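Local coordinates for trafficking protein B (Neisseria gonorrhoeae, PDB 2H1C) that acts as the toxin of a type II toxin-antitoxin system, an expected magnesium-dependent PIN-domain ribonuclease, and forms with its antitoxin a complex that binds their promoter, at residues A[74-79]-A[108-113]; A[87-92]-A[129-134]; A[10-15]-A[20-25]; A[4-9]-A[41-46]; A[118-121]-A[125-128]. One frame throughout, in Å; residues are numbered along the deposited sequence.

Contact 1. Residues A[74-79]-A[108-113]; sequences RILPFD and AATAKQ
Thr110, on helix 102-114, is the residue that carries the packing against 74-79. Its methyl carbon CG2 is anti to the backbone N, and this puts it against Leu76. CG2 lies 3.8 Å from Leu76 CB and equally 3.8 Å from Leu76 CD1, so it touches both the root and one branch of the leucine. The two side chains cross at a slant. The hydroxyl takes the other position on CB, beside the backbone N (chi1 -62°). From there it hydrogen-bonds to Tyr106 O, one helical turn back. Phe78 is a looser neighbour: its CD1 is 4.4 Å from Thr110 OG1.

Thr110, Leu76 and Ser36 form a magnesium site seen in this crystal. The side chain of Thr110 lies about 3 Å from the ion.

One turn further on, Gln113 meets the segment through water. Water 1 donates to Gln113 OE1 at 2.8 Å and to Asp79 OD2 at 2.8 Å. OD2 takes the water, while OD1 caps helix 80-94 at Val82 N.

Within this chain, strand 75-76 is an outermost strand of the parallel sheet, beside strand 33-36. Helix 102-114 packs Thr110 on Ser36 and Ala111 on Leu3, while helix 80-94 touches it through Val82 and Ile85. Beyond Pro77 and Phe78 lies the second subunit.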
# COMPACT_ATOMS: atom_id res chain seq x y z
N ARG A 74 6.18 7.48 -14.49
CA ARG A 74 6.70 6.17 -14.10
C ARG A 74 6.60 5.87 -12.59
O ARG A 74 7.43 5.13 -12.01
CB ARG A 74 8.15 6.00 -14.59
CG ARG A 74 8.33 6.28 -16.10
CD ARG A 74 9.67 5.77 -16.66
NE ARG A 74 10.78 6.17 -15.81
CZ ARG A 74 11.24 7.41 -15.71
NH1 ARG A 74 10.72 8.38 -16.44
NH2 ARG A 74 12.19 7.68 -14.83
N ILE A 75 5.61 6.48 -11.94
CA ILE A 75 5.33 6.23 -10.52
C ILE A 75 4.12 5.31 -10.62
O ILE A 75 3.01 5.73 -10.97
CB ILE A 75 5.00 7.54 -9.79
CG1 ILE A 75 6.25 8.43 -9.77
CG2 ILE A 75 4.51 7.28 -8.35
CD1 ILE A 75 6.06 9.76 -9.09
N LEU A 76 4.36 4.04 -10.33
CA LEU A 76 3.35 2.99 -10.47
C LEU A 76 2.38 2.82 -9.31
O LEU A 76 2.80 2.60 -8.18
CB LEU A 76 4.05 1.66 -10.73
CG LEU A 76 5.04 1.68 -11.91
CD1 LEU A 76 5.85 0.38 -11.92
CD2 LEU A 76 4.26 1.85 -13.20
N PRO A 77 1.07 2.86 -9.59
CA PRO A 77 0.13 2.70 -8.46
C PRO A 77 -0.09 1.27 -7.98
O PRO A 77 0.21 0.31 -8.69
CB PRO A 77 -1.16 3.33 -9.00
CG PRO A 77 -1.12 2.94 -10.46
CD PRO A 77 0.35 3.21 -10.83
N PHE A 78 -0.59 1.14 -6.75
CA PHE A 78 -0.94 -0.18 -6.23
C PHE A 78 -2.45 -0.19 -6.54
O PHE A 78 -3.24 0.43 -5.82
CB PHE A 78 -0.72 -0.28 -4.71
CG PHE A 78 -0.99 -1.66 -4.17
CD1 PHE A 78 0.01 -2.64 -4.17
CD2 PHE A 78 -2.26 -2.02 -3.73
CE1 PHE A 78 -0.25 -3.95 -3.74
CE2 PHE A 78 -2.54 -3.32 -3.30
CZ PHE A 78 -1.54 -4.29 -3.30
N ASP A 79 -2.83 -0.86 -7.62
CA ASP A 79 -4.23 -0.92 -8.04
C ASP A 79 -4.83 -2.33 -7.95
O ASP A 79 -4.20 -3.24 -7.42
CB ASP A 79 -4.36 -0.39 -9.47
CG ASP A 79 -3.43 -1.10 -10.44
OD1 ASP A 79 -2.91 -2.18 -10.08
OD2 ASP A 79 -3.23 -0.58 -11.56
N ALA A 108 6.95 -5.96 -4.37
CA ALA A 108 7.15 -7.14 -5.18
C ALA A 108 6.01 -7.36 -6.17
O ALA A 108 6.25 -7.69 -7.33
CB ALA A 108 7.36 -8.36 -4.29
N ALA A 109 4.77 -7.16 -5.72
CA ALA A 109 3.61 -7.36 -6.60
C ALA A 109 3.60 -6.33 -7.74
O ALA A 109 3.21 -6.64 -8.87
CB ALA A 109 2.30 -7.27 -5.79
N THR A 110 4.01 -5.10 -7.44
CA THR A 110 4.06 -4.05 -8.46
C THR A 110 5.08 -4.45 -9.53
O THR A 110 4.80 -4.37 -10.73
CB THR A 110 4.46 -2.68 -7.85
OG1 THR A 110 3.47 -2.29 -6.88
CG2 THR A 110 4.57 -1.61 -8.94
N ALA A 111 6.24 -4.92 -9.10
CA ALA A 111 7.29 -5.33 -10.03
C ALA A 111 6.84 -6.52 -10.89
O ALA A 111 7.04 -6.51 -12.11
CB ALA A 111 8.56 -5.70 -9.26
N LYS A 112 6.23 -7.52 -10.28
CA LYS A 112 5.78 -8.69 -11.04
C LYS A 112 4.73 -8.29 -12.07
O LYS A 112 4.76 -8.75 -13.22
CB LYS A 112 5.23 -9.76 -10.10
CG LYS A 112 4.65 -10.98 -10.82
CD LYS A 112 4.41 -12.16 -9.88
CE LYS A 112 5.72 -12.83 -9.50
NZ LYS A 112 5.53 -14.10 -8.72
N GLN A 113 3.80 -7.43 -11.66
CA GLN A 113 2.73 -6.98 -12.55
C GLN A 113 3.27 -6.26 -13.78
O GLN A 113 2.70 -6.39 -14.88
CB GLN A 113 1.79 -6.06 -11.77
CG GLN A 113 0.38 -5.97 -12.31
CD GLN A 113 0.27 -5.03 -13.47
OE1 GLN A 113 0.78 -3.91 -13.42
NE2 GLN A 113 -0.41 -5.47 -14.53
O HOH W 1 -1.12 -1.93 -12.72

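Contact 2. Residues A[87-92]-A[129-134]; sequences AQIRSY and ADVAVF
Ile89 on helix 80-94 and Ala129, just after helix 124-128, bring their backbones close, with CA atoms 5.3 Å apart.

Ile89 has the largest share of this contact. Its CG2 branch is anti to the backbone N, which brings it against the alanine. Ile89 CG2 lies 3.3 Å from Ala129 CB, tighter than an ordinary van der Waals contact. The same methyl is 3.5 Å from Ala129 CA. The longer branch runs past the alanine carbonyl, and Ile89 CD1 comes within 3.9 Å of Ala129 O. Beyond it, Ile89 CD1 reaches Val131 CG2 at 4.2 Å. So one isoleucine spans both sides of Asp130, with CG2 on Ala129 and CD1 on Val131. Ala129 O also accepts a hydrogen bond from Lys112 NZ, which gives this buried carbonyl a polar partner.

Asp130 sits at the exposed border. Its OD2 is 4.3 Å from Tyr92 CE2, an oblique and loose approach to the ring. The Tyr92 ring stacks with His96 further along the chain.

Asp130 has a positive phi of 60°, and two bonds lead back into the last helical turn. This is a Schellman motif. It ends helix 124-128 and turns the chain toward strand 133-134. The chain thus completes the beta-alpha-beta unit of strand 117-119, helix 124-128 and strand 133-134, at one edge of the parallel sheet of the PIN domain.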
# COMPACT_ATOMS: atom_id res chain seq x y z
N ALA A 87 -1.81 -10.86 -3.15
CA ALA A 87 -2.38 -11.96 -2.39
C ALA A 87 -1.75 -13.28 -2.81
O ALA A 87 -1.45 -14.13 -1.96
CB ALA A 87 -3.88 -12.00 -2.57
N GLN A 88 -1.54 -13.46 -4.11
CA GLN A 88 -0.93 -14.69 -4.60
C GLN A 88 0.47 -14.88 -4.02
O GLN A 88 0.78 -15.93 -3.44
CB GLN A 88 -0.86 -14.66 -6.13
CG GLN A 88 -2.25 -14.58 -6.76
CD GLN A 88 -2.23 -14.67 -8.27
OE1 GLN A 88 -1.65 -13.81 -8.95
NE2 GLN A 88 -2.87 -15.71 -8.80
N ILE A 89 1.31 -13.86 -4.17
CA ILE A 89 2.68 -13.92 -3.67
C ILE A 89 2.79 -14.12 -2.17
O ILE A 89 3.53 -14.99 -1.70
CB ILE A 89 3.46 -12.62 -4.04
CG1 ILE A 89 3.74 -12.59 -5.54
CG2 ILE A 89 4.73 -12.53 -3.22
CD1 ILE A 89 4.43 -11.28 -5.99
N ARG A 90 2.07 -13.32 -1.39
CA ARG A 90 2.15 -13.46 0.07
C ARG A 90 1.58 -14.78 0.59
O ARG A 90 2.14 -15.37 1.53
CB ARG A 90 1.45 -12.30 0.77
CG ARG A 90 2.17 -10.99 0.60
CD ARG A 90 1.92 -10.09 1.79
NE ARG A 90 2.39 -10.68 3.03
CZ ARG A 90 2.02 -10.26 4.24
NH1 ARG A 90 1.17 -9.25 4.37
NH2 ARG A 90 2.49 -10.87 5.33
N SER A 91 0.49 -15.25 0.00
CA SER A 91 -0.09 -16.51 0.46
C SER A 91 0.85 -17.67 0.12
O SER A 91 1.09 -18.55 0.96
CB SER A 91 -1.47 -16.73 -0.16
OG SER A 91 -1.38 -16.98 -1.55
N TYR A 92 1.39 -17.66 -1.09
CA TYR A 92 2.30 -18.72 -1.52
C TYR A 92 3.51 -18.78 -0.59
O TYR A 92 3.92 -19.86 -0.16
CB TYR A 92 2.79 -18.48 -2.94
CG TYR A 92 3.52 -19.67 -3.51
CD1 TYR A 92 2.83 -20.71 -4.14
CD2 TYR A 92 4.91 -19.78 -3.41
CE1 TYR A 92 3.50 -21.82 -4.65
CE2 TYR A 92 5.59 -20.89 -3.91
CZ TYR A 92 4.87 -21.91 -4.53
OH TYR A 92 5.53 -23.00 -5.04
N ALA A 129 9.10 -14.05 -3.18
CA ALA A 129 7.98 -13.59 -4.00
C ALA A 129 8.18 -14.07 -5.44
O ALA A 129 7.32 -13.85 -6.30
CB ALA A 129 7.89 -12.07 -3.96
N ASP A 130 9.31 -14.73 -5.70
CA ASP A 130 9.60 -15.21 -7.05
C ASP A 130 9.64 -14.07 -8.06
O ASP A 130 9.13 -14.18 -9.18
CB ASP A 130 8.55 -16.25 -7.48
CG ASP A 130 8.80 -17.62 -6.88
OD1 ASP A 130 9.81 -18.26 -7.25
OD2 ASP A 130 7.98 -18.07 -6.04
N VAL A 131 10.23 -12.94 -7.65
CA VAL A 131 10.35 -11.79 -8.54
C VAL A 131 11.83 -11.54 -8.74
O VAL A 131 12.63 -11.75 -7.83
CB VAL A 131 9.67 -10.53 -7.93
CG1 VAL A 131 9.90 -9.33 -8.84
CG2 VAL A 131 8.18 -10.77 -7.77
N ALA A 132 12.21 -11.11 -9.94
CA ALA A 132 13.63 -10.84 -10.22
C ALA A 132 14.13 -9.72 -9.32
O ALA A 132 13.42 -8.75 -9.04
CB ALA A 132 13.80 -10.45 -11.67
N VAL A 133 15.37 -9.84 -8.86
CA VAL A 133 15.91 -8.82 -7.99
C VAL A 133 17.38 -8.58 -8.22
O VAL A 133 18.10 -9.45 -8.74
CB VAL A 133 15.69 -9.20 -6.50
CG1 VAL A 133 14.22 -9.30 -6.22
CG2 VAL A 133 16.37 -10.53 -6.18
N PHE A 134 17.83 -7.38 -7.88
CA PHE A 134 19.23 -7.04 -8.01
C PHE A 134 19.66 -6.19 -6.83
O PHE A 134 18.98 -5.22 -6.48
CB PHE A 134 19.52 -6.29 -9.31
CG PHE A 134 20.96 -5.89 -9.46
CD1 PHE A 134 21.95 -6.86 -9.61
CD2 PHE A 134 21.34 -4.55 -9.37
CE1 PHE A 134 23.29 -6.51 -9.68
CE2 PHE A 134 22.68 -4.19 -9.43
CZ PHE A 134 23.66 -5.16 -9.58

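Contact 3. Residues A[10-15]-A[20-25]; sequences SEPLRP and RVVAWL. With SO4 (sulfate ion), chain D.
Pro12 and Glu11 lie in the 3-10 turn that leads from helix 6-9 toward helix 19-27, beside a bound peptide and a sulfate. Pro12 meets helix 19-27 with its ring carbon CG. Leu25 CD1 reaches toward it end-on, and the pair Pro12 CG - Leu25 CD1 is tight at 3.5 Å. Val22 CG2 passes the same Pro12 CG at 4.1 Å, running the opposite way. Glu11 crosses Val21 at about a right angle, with its CG 4.1 Å from Val21 CB.

Within the PIN domain this turn packs along the side of helix 19-27. The bound peptide also packs on Ser10, Pro12 and Leu13.

Glu11 bends at chi2 (70°), which carries its carboxylate to Arg14. Arg14 NH1 forms a salt bridge to the syn lone pair of Glu11 OE2 at 2.9 Å. Glu11 OE1 takes Asn18 N. The sulfate, probably from the crystallisation liquor, lies at the guanidinium edge. It is gripped by two nearly straight bonds, Arg14 NH1 to O4 at 2.9 Å and Arg14 NH2 to O1 at 3.1 Å. Arg14 NE forms a salt bridge with an acidic side chain of the peptide.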
# COMPACT_ATOMS: atom_id res chain seq x y z
N SER A 10 17.39 5.93 -1.63
CA SER A 10 17.80 6.72 -0.46
C SER A 10 19.31 6.69 -0.19
O SER A 10 19.84 7.58 0.48
CB SER A 10 17.09 6.21 0.80
OG SER A 10 15.68 6.23 0.65
N GLU A 11 20.01 5.69 -0.69
CA GLU A 11 21.44 5.58 -0.41
C GLU A 11 22.29 6.80 -0.81
O GLU A 11 23.10 7.28 -0.01
CB GLU A 11 22.03 4.31 -1.03
CG GLU A 11 23.55 4.12 -0.80
CD GLU A 11 23.91 3.81 0.64
OE1 GLU A 11 25.11 3.91 1.00
OE2 GLU A 11 23.00 3.45 1.43
N PRO A 12 22.10 7.34 -2.03
CA PRO A 12 22.91 8.50 -2.42
C PRO A 12 22.72 9.74 -1.56
O PRO A 12 23.55 10.65 -1.56
CB PRO A 12 22.51 8.74 -3.87
CG PRO A 12 22.14 7.36 -4.34
CD PRO A 12 21.32 6.85 -3.18
N LEU A 13 21.61 9.78 -0.82
CA LEU A 13 21.29 10.92 0.04
C LEU A 13 21.98 10.86 1.39
O LEU A 13 21.93 11.82 2.16
CB LEU A 13 19.76 10.99 0.22
CG LEU A 13 18.95 11.14 -1.07
CD1 LEU A 13 17.45 11.00 -0.80
CD2 LEU A 13 19.25 12.49 -1.68
N ARG A 14 22.64 9.74 1.69
CA ARG A 14 23.34 9.58 2.95
C ARG A 14 24.65 10.35 2.97
O ARG A 14 25.19 10.69 1.92
CB ARG A 14 23.60 8.09 3.23
CG ARG A 14 22.32 7.26 3.29
CD ARG A 14 22.62 5.79 3.49
NE ARG A 14 23.20 5.50 4.79
CZ ARG A 14 23.67 4.31 5.15
NH1 ARG A 14 23.63 3.29 4.30
NH2 ARG A 14 24.17 4.13 6.37
N PRO A 15 25.17 10.66 4.17
CA PRO A 15 26.42 11.41 4.34
C PRO A 15 27.59 10.83 3.55
O PRO A 15 28.31 11.55 2.86
CB PRO A 15 26.64 11.36 5.84
CG PRO A 15 25.23 11.42 6.37
CD PRO A 15 24.55 10.40 5.48
N ARG A 20 29.57 2.20 -4.91
CA ARG A 20 29.16 1.16 -5.84
C ARG A 20 27.69 1.32 -6.23
O ARG A 20 27.31 1.09 -7.38
CB ARG A 20 29.39 -0.22 -5.22
CG ARG A 20 28.91 -1.38 -6.07
CD ARG A 20 29.29 -2.71 -5.43
NE ARG A 20 30.71 -3.03 -5.61
CZ ARG A 20 31.31 -4.09 -5.10
NH1 ARG A 20 30.63 -4.95 -4.35
NH2 ARG A 20 32.60 -4.32 -5.37
N VAL A 21 26.86 1.70 -5.26
CA VAL A 21 25.44 1.88 -5.52
C VAL A 21 25.22 3.11 -6.37
O VAL A 21 24.43 3.10 -7.31
CB VAL A 21 24.65 2.03 -4.20
CG1 VAL A 21 23.19 2.28 -4.51
CG2 VAL A 21 24.82 0.78 -3.36
N VAL A 22 25.93 4.19 -6.05
CA VAL A 22 25.80 5.41 -6.83
C VAL A 22 26.20 5.13 -8.28
O VAL A 22 25.46 5.49 -9.20
CB VAL A 22 26.66 6.53 -6.24
CG1 VAL A 22 26.57 7.78 -7.12
CG2 VAL A 22 26.15 6.84 -4.82
N ALA A 23 27.35 4.49 -8.49
CA ALA A 23 27.79 4.16 -9.85
C ALA A 23 26.78 3.30 -10.61
O ALA A 23 26.54 3.51 -11.82
CB ALA A 23 29.16 3.44 -9.82
N TRP A 24 26.20 2.31 -9.93
CA TRP A 24 25.21 1.47 -10.59
C TRP A 24 24.02 2.30 -11.02
O TRP A 24 23.50 2.14 -12.13
CB TRP A 24 24.71 0.36 -9.65
CG TRP A 24 23.67 -0.49 -10.30
CD1 TRP A 24 23.86 -1.42 -11.29
CD2 TRP A 24 22.25 -0.43 -10.07
NE1 TRP A 24 22.64 -1.95 -11.68
CE2 TRP A 24 21.65 -1.37 -10.95
CE3 TRP A 24 21.44 0.32 -9.21
CZ2 TRP A 24 20.26 -1.57 -10.97
CZ3 TRP A 24 20.07 0.12 -9.24
CH2 TRP A 24 19.49 -0.82 -10.12
N LEU A 25 23.55 3.18 -10.14
CA LEU A 25 22.42 4.01 -10.49
C LEU A 25 22.75 4.86 -11.73
O LEU A 25 21.89 5.09 -12.58
CB LEU A 25 22.04 4.92 -9.32
CG LEU A 25 21.35 4.24 -8.13
CD1 LEU A 25 21.40 5.19 -6.94
CD2 LEU A 25 19.90 3.88 -8.48
S SO4 D . 25.83 0.71 6.31
O1 SO4 D . 25.23 1.43 7.34
O2 SO4 D . 25.70 -0.75 6.47
O3 SO4 D . 27.23 0.90 6.20
O4 SO4 D . 25.13 0.91 5.10

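Contact 4. Residues A[4-9]-A[41-46]; sequences LDTNVI and AELRLG
The carboxylate of Glu42 is the flat group that meets Thr6, and it is approached at the end of one oxygen, not over a face. Thr6 OG1 donates a hydrogen bond to Glu42 OE1 at 2.6 Å, nearly in line with the C-O bond. The contact borders what is probably the acidic metal centre of the PIN domain, where strand 2-4 runs into the short helix 6-9 and faces helix 37-48.

Torsions set up the bond from both sides. Glu42 is extended beyond CG (chi2 -179°), so its carboxylate spans the gap between the helices. The hydroxyl of Thr6 is anti to its own carbonyl carbon, and the methyl is anti to the backbone N. The methyl turns to Leu43, with Thr6 CG2 3.9 Å from Leu43 CD2. Next to this polar pair the packing is apolar.

Asp5, at the N-cap position of helix 6-9, is predicted to bind magnesium, as is Asp104. Asp5 OD1 stands 5.4 Å from Glu42 OE1. A magnesium ion is seen at a site of Leu4, Ser36 and Thr39, and the side chain of Thr6 lies about 6 Å from a bound magnesium ion. The bound peptide packs on Leu4, Thr6 and Ile9. On helix 37-48, Arg44 reaches Glu80 of the second subunit.

Leu43 puts both its methyls against one branch of Ile9: Ile9 CG2 is 3.8 Å from Leu43 CD1 and 4.0 Å from Leu43 CD2.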
# COMPACT_ATOMS: atom_id res chain seq x y z
N LEU A 4 12.97 0.67 -8.39
CA LEU A 4 13.88 0.98 -7.28
C LEU A 4 13.17 0.94 -5.93
O LEU A 4 12.18 1.64 -5.76
CB LEU A 4 14.48 2.37 -7.44
CG LEU A 4 15.37 2.73 -8.62
CD1 LEU A 4 15.78 4.20 -8.47
CD2 LEU A 4 16.59 1.81 -8.67
N ASP A 5 13.70 0.17 -4.99
CA ASP A 5 13.14 0.03 -3.64
C ASP A 5 13.64 1.25 -2.86
O ASP A 5 14.63 1.88 -3.24
CB ASP A 5 13.66 -1.28 -3.01
CG ASP A 5 12.87 -1.74 -1.77
OD1 ASP A 5 11.70 -1.33 -1.58
OD2 ASP A 5 13.42 -2.55 -0.98
N THR A 6 12.97 1.59 -1.76
CA THR A 6 13.35 2.75 -0.97
C THR A 6 14.81 2.82 -0.52
O THR A 6 15.42 3.89 -0.55
CB THR A 6 12.47 2.86 0.28
OG1 THR A 6 11.10 2.86 -0.13
CG2 THR A 6 12.77 4.12 1.05
N ASN A 7 15.37 1.69 -0.11
CA ASN A 7 16.74 1.70 0.40
C ASN A 7 17.79 2.01 -0.66
O ASN A 7 18.90 2.42 -0.33
CB ASN A 7 17.05 0.37 1.10
CG ASN A 7 16.94 -0.82 0.17
OD1 ASN A 7 17.70 -0.95 -0.80
ND2 ASN A 7 15.99 -1.70 0.45
N VAL A 8 17.45 1.84 -1.93
CA VAL A 8 18.39 2.11 -3.01
C VAL A 8 18.33 3.59 -3.41
O VAL A 8 19.35 4.26 -3.47
CB VAL A 8 18.11 1.20 -4.22
CG1 VAL A 8 18.96 1.61 -5.42
CG2 VAL A 8 18.42 -0.25 -3.84
N ILE A 9 17.13 4.12 -3.65
CA ILE A 9 17.05 5.51 -4.03
C ILE A 9 17.50 6.42 -2.87
O ILE A 9 17.98 7.52 -3.11
CB ILE A 9 15.61 5.88 -4.52
CG1 ILE A 9 15.59 7.34 -5.01
CG2 ILE A 9 14.59 5.64 -3.43
CD1 ILE A 9 14.28 7.77 -5.61
N ALA A 41 5.60 7.27 -1.21
CA ALA A 41 4.97 7.62 0.07
C ALA A 41 5.99 7.51 1.22
O ALA A 41 6.01 8.35 2.13
CB ALA A 41 3.81 6.69 0.35
N GLU A 42 6.80 6.46 1.19
CA GLU A 42 7.79 6.26 2.25
C GLU A 42 8.88 7.33 2.19
O GLU A 42 9.35 7.78 3.23
CB GLU A 42 8.42 4.87 2.16
CG GLU A 42 7.40 3.73 2.14
CD GLU A 42 8.04 2.36 2.08
OE1 GLU A 42 9.15 2.25 1.50
OE2 GLU A 42 7.43 1.39 2.59
N LEU A 43 9.29 7.71 0.98
CA LEU A 43 10.30 8.77 0.84
C LEU A 43 9.73 10.07 1.39
O LEU A 43 10.38 10.77 2.17
CB LEU A 43 10.69 8.97 -0.63
CG LEU A 43 11.47 7.80 -1.22
CD1 LEU A 43 11.63 7.95 -2.73
CD2 LEU A 43 12.82 7.73 -0.53
N ARG A 44 8.51 10.41 0.98
CA ARG A 44 7.89 11.64 1.46
C ARG A 44 7.71 11.64 2.98
O ARG A 44 7.88 12.67 3.62
CB ARG A 44 6.54 11.88 0.76
CG ARG A 44 6.69 12.41 -0.68
CD ARG A 44 5.36 12.35 -1.45
NE ARG A 44 5.40 13.16 -2.66
CZ ARG A 44 4.54 13.05 -3.67
NH1 ARG A 44 3.55 12.15 -3.62
NH2 ARG A 44 4.65 13.85 -4.72
N LEU A 45 7.36 10.49 3.56
CA LEU A 45 7.16 10.39 5.01
C LEU A 45 8.50 10.59 5.73
O LEU A 45 8.59 11.31 6.73
CB LEU A 45 6.56 9.03 5.36
CG LEU A 45 6.40 8.72 6.85
CD1 LEU A 45 5.60 9.82 7.54
CD2 LEU A 45 5.71 7.37 7.00
N GLY A 46 9.54 9.95 5.20
CA GLY A 46 10.87 10.07 5.78
C GLY A 46 11.31 11.51 5.84
O GLY A 46 11.83 11.99 6.86

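Contact 5. Residues A[118-121]-A[125-128]; sequences VATR and SFFA. With SO4 (sulfate ion), chain D.
Val118 and Phe126 form a CH-pi contact. Val118 CG1 lies over one face of the Phe126 ring, 4.0 Å from its centroid and 14° off the ring normal. It stands slightly toward the rim. The two side chains cross at about a right angle.

Apolar packing widens this contact. The second valine branch also reaches the ring, with Val118 CG2 3.9 Å from Phe126 CD2. Thr120 joins near the CD1 and CE1 atoms, where its methyl CG2 is 3.8 Å from Phe126 CD1. That methyl sits between the backbone N and the carbonyl carbon, and the approach is oblique.

Hydrogen bonds tie the polar end of Thr120. With OG1 anti to the backbone N (chi1 178°), the hydroxyl meets Asp5 OD2, Asn7 ND2 and Asp122 N. Asp5 is a predicted magnesium ligand, so Thr120 is a likely second-shell residue.

Arg121, whose chain is extended, hydrogen-bonds to the sulfate. Arg121 NH1 bonds to sulfate O4 at 2.8 Å and Arg121 NH2 to O2 at 2.9 Å. A third bond, NH2 to O4, is weak.

Strand 117-119 lies between strands 2-4 and 133-134 in the parallel sheet. Helix 124-128 begins the return of the beta-alpha-beta unit, and Phe126 packs between Val118, Val133 and Ile107 and Ala108 of helix 102-114.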
# COMPACT_ATOMS: atom_id res chain seq x y z
N VAL A 118 13.43 -5.82 -9.22
CA VAL A 118 13.50 -4.96 -8.05
C VAL A 118 14.95 -4.72 -7.63
O VAL A 118 15.73 -5.68 -7.51
CB VAL A 118 12.77 -5.58 -6.83
CG1 VAL A 118 12.95 -4.68 -5.60
CG2 VAL A 118 11.27 -5.74 -7.14
N ALA A 119 15.33 -3.46 -7.46
CA ALA A 119 16.68 -3.13 -7.01
C ALA A 119 16.51 -2.86 -5.51
O ALA A 119 15.76 -1.95 -5.11
CB ALA A 119 17.19 -1.87 -7.71
N THR A 120 17.21 -3.64 -4.67
CA THR A 120 17.08 -3.49 -3.22
C THR A 120 18.26 -4.11 -2.47
O THR A 120 18.90 -5.02 -2.98
CB THR A 120 15.82 -4.19 -2.71
OG1 THR A 120 15.74 -4.06 -1.28
CG2 THR A 120 15.85 -5.67 -3.08
N ARG A 121 18.52 -3.61 -1.27
CA ARG A 121 19.61 -4.14 -0.45
C ARG A 121 19.16 -5.44 0.23
O ARG A 121 19.97 -6.34 0.47
CB ARG A 121 20.01 -3.13 0.61
CG ARG A 121 21.29 -3.50 1.35
CD ARG A 121 21.71 -2.42 2.32
NE ARG A 121 23.09 -2.60 2.76
CZ ARG A 121 23.73 -1.77 3.57
NH1 ARG A 121 23.12 -0.69 4.04
NH2 ARG A 121 24.99 -2.00 3.91
N SER A 125 12.86 -11.09 1.02
CA SER A 125 11.44 -11.18 0.71
C SER A 125 11.14 -11.31 -0.78
O SER A 125 10.20 -12.00 -1.17
CB SER A 125 10.71 -9.96 1.26
OG SER A 125 11.04 -9.74 2.62
N PHE A 126 11.93 -10.65 -1.62
CA PHE A 126 11.67 -10.69 -3.04
C PHE A 126 11.99 -12.04 -3.67
O PHE A 126 11.36 -12.44 -4.65
CB PHE A 126 12.40 -9.55 -3.73
CG PHE A 126 12.00 -8.20 -3.20
CD1 PHE A 126 12.74 -7.59 -2.19
CD2 PHE A 126 10.86 -7.56 -3.68
CE1 PHE A 126 12.34 -6.36 -1.65
CE2 PHE A 126 10.45 -6.33 -3.15
CZ PHE A 126 11.19 -5.73 -2.13
N PHE A 127 12.96 -12.74 -3.11
CA PHE A 127 13.30 -14.05 -3.64
C PHE A 127 12.10 -14.97 -3.38
O PHE A 127 11.71 -15.75 -4.25
CB PHE A 127 14.54 -14.60 -2.94
CG PHE A 127 15.83 -14.15 -3.58
CD1 PHE A 127 16.02 -14.30 -4.94
CD2 PHE A 127 16.85 -13.62 -2.80
CE1 PHE A 127 17.23 -13.93 -5.54
CE2 PHE A 127 18.06 -13.25 -3.39
CZ PHE A 127 18.25 -13.40 -4.76
N ALA A 128 11.51 -14.84 -2.20
CA ALA A 128 10.35 -15.64 -1.82
C ALA A 128 9.12 -15.27 -2.65
O ALA A 128 8.20 -16.09 -2.82
CB ALA A 128 10.06 -15.47 -0.34
S SO4 D . 25.83 0.71 6.31
O1 SO4 D . 25.23 1.43 7.34
O2 SO4 D . 25.70 -0.75 6.47
O3 SO4 D . 27.23 0.90 6.20
O4 SO4 D . 25.13 0.91 5.10

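How the contacts relate
Contacts 4 and 5 meet beside the predicted magnesium ligand Asp5, where Asn7 OD1 lies 2.8 Å from Arg121 N, a probable hydrogen bond. Contacts 3 and 5 share one sulfate, held by Arg14 and Arg121. Contact 5 is nested within the loop closed by contact 2, and their strands pair through Phe134 N and Val118 O, 2.7 Å apart. Contact 1 touches contact 2 where Lys112 CE packs on Val131 CG2 at 3.6 Å. It touches contact 5 where Ala111 CB meets Val118 CG2 at 3.4 Å. Contacts 1 and 3 lie on opposite sides of the chain's centre, their centres about 23 Å apart. Contacts 1, 2 and 4 also touch the second subunit.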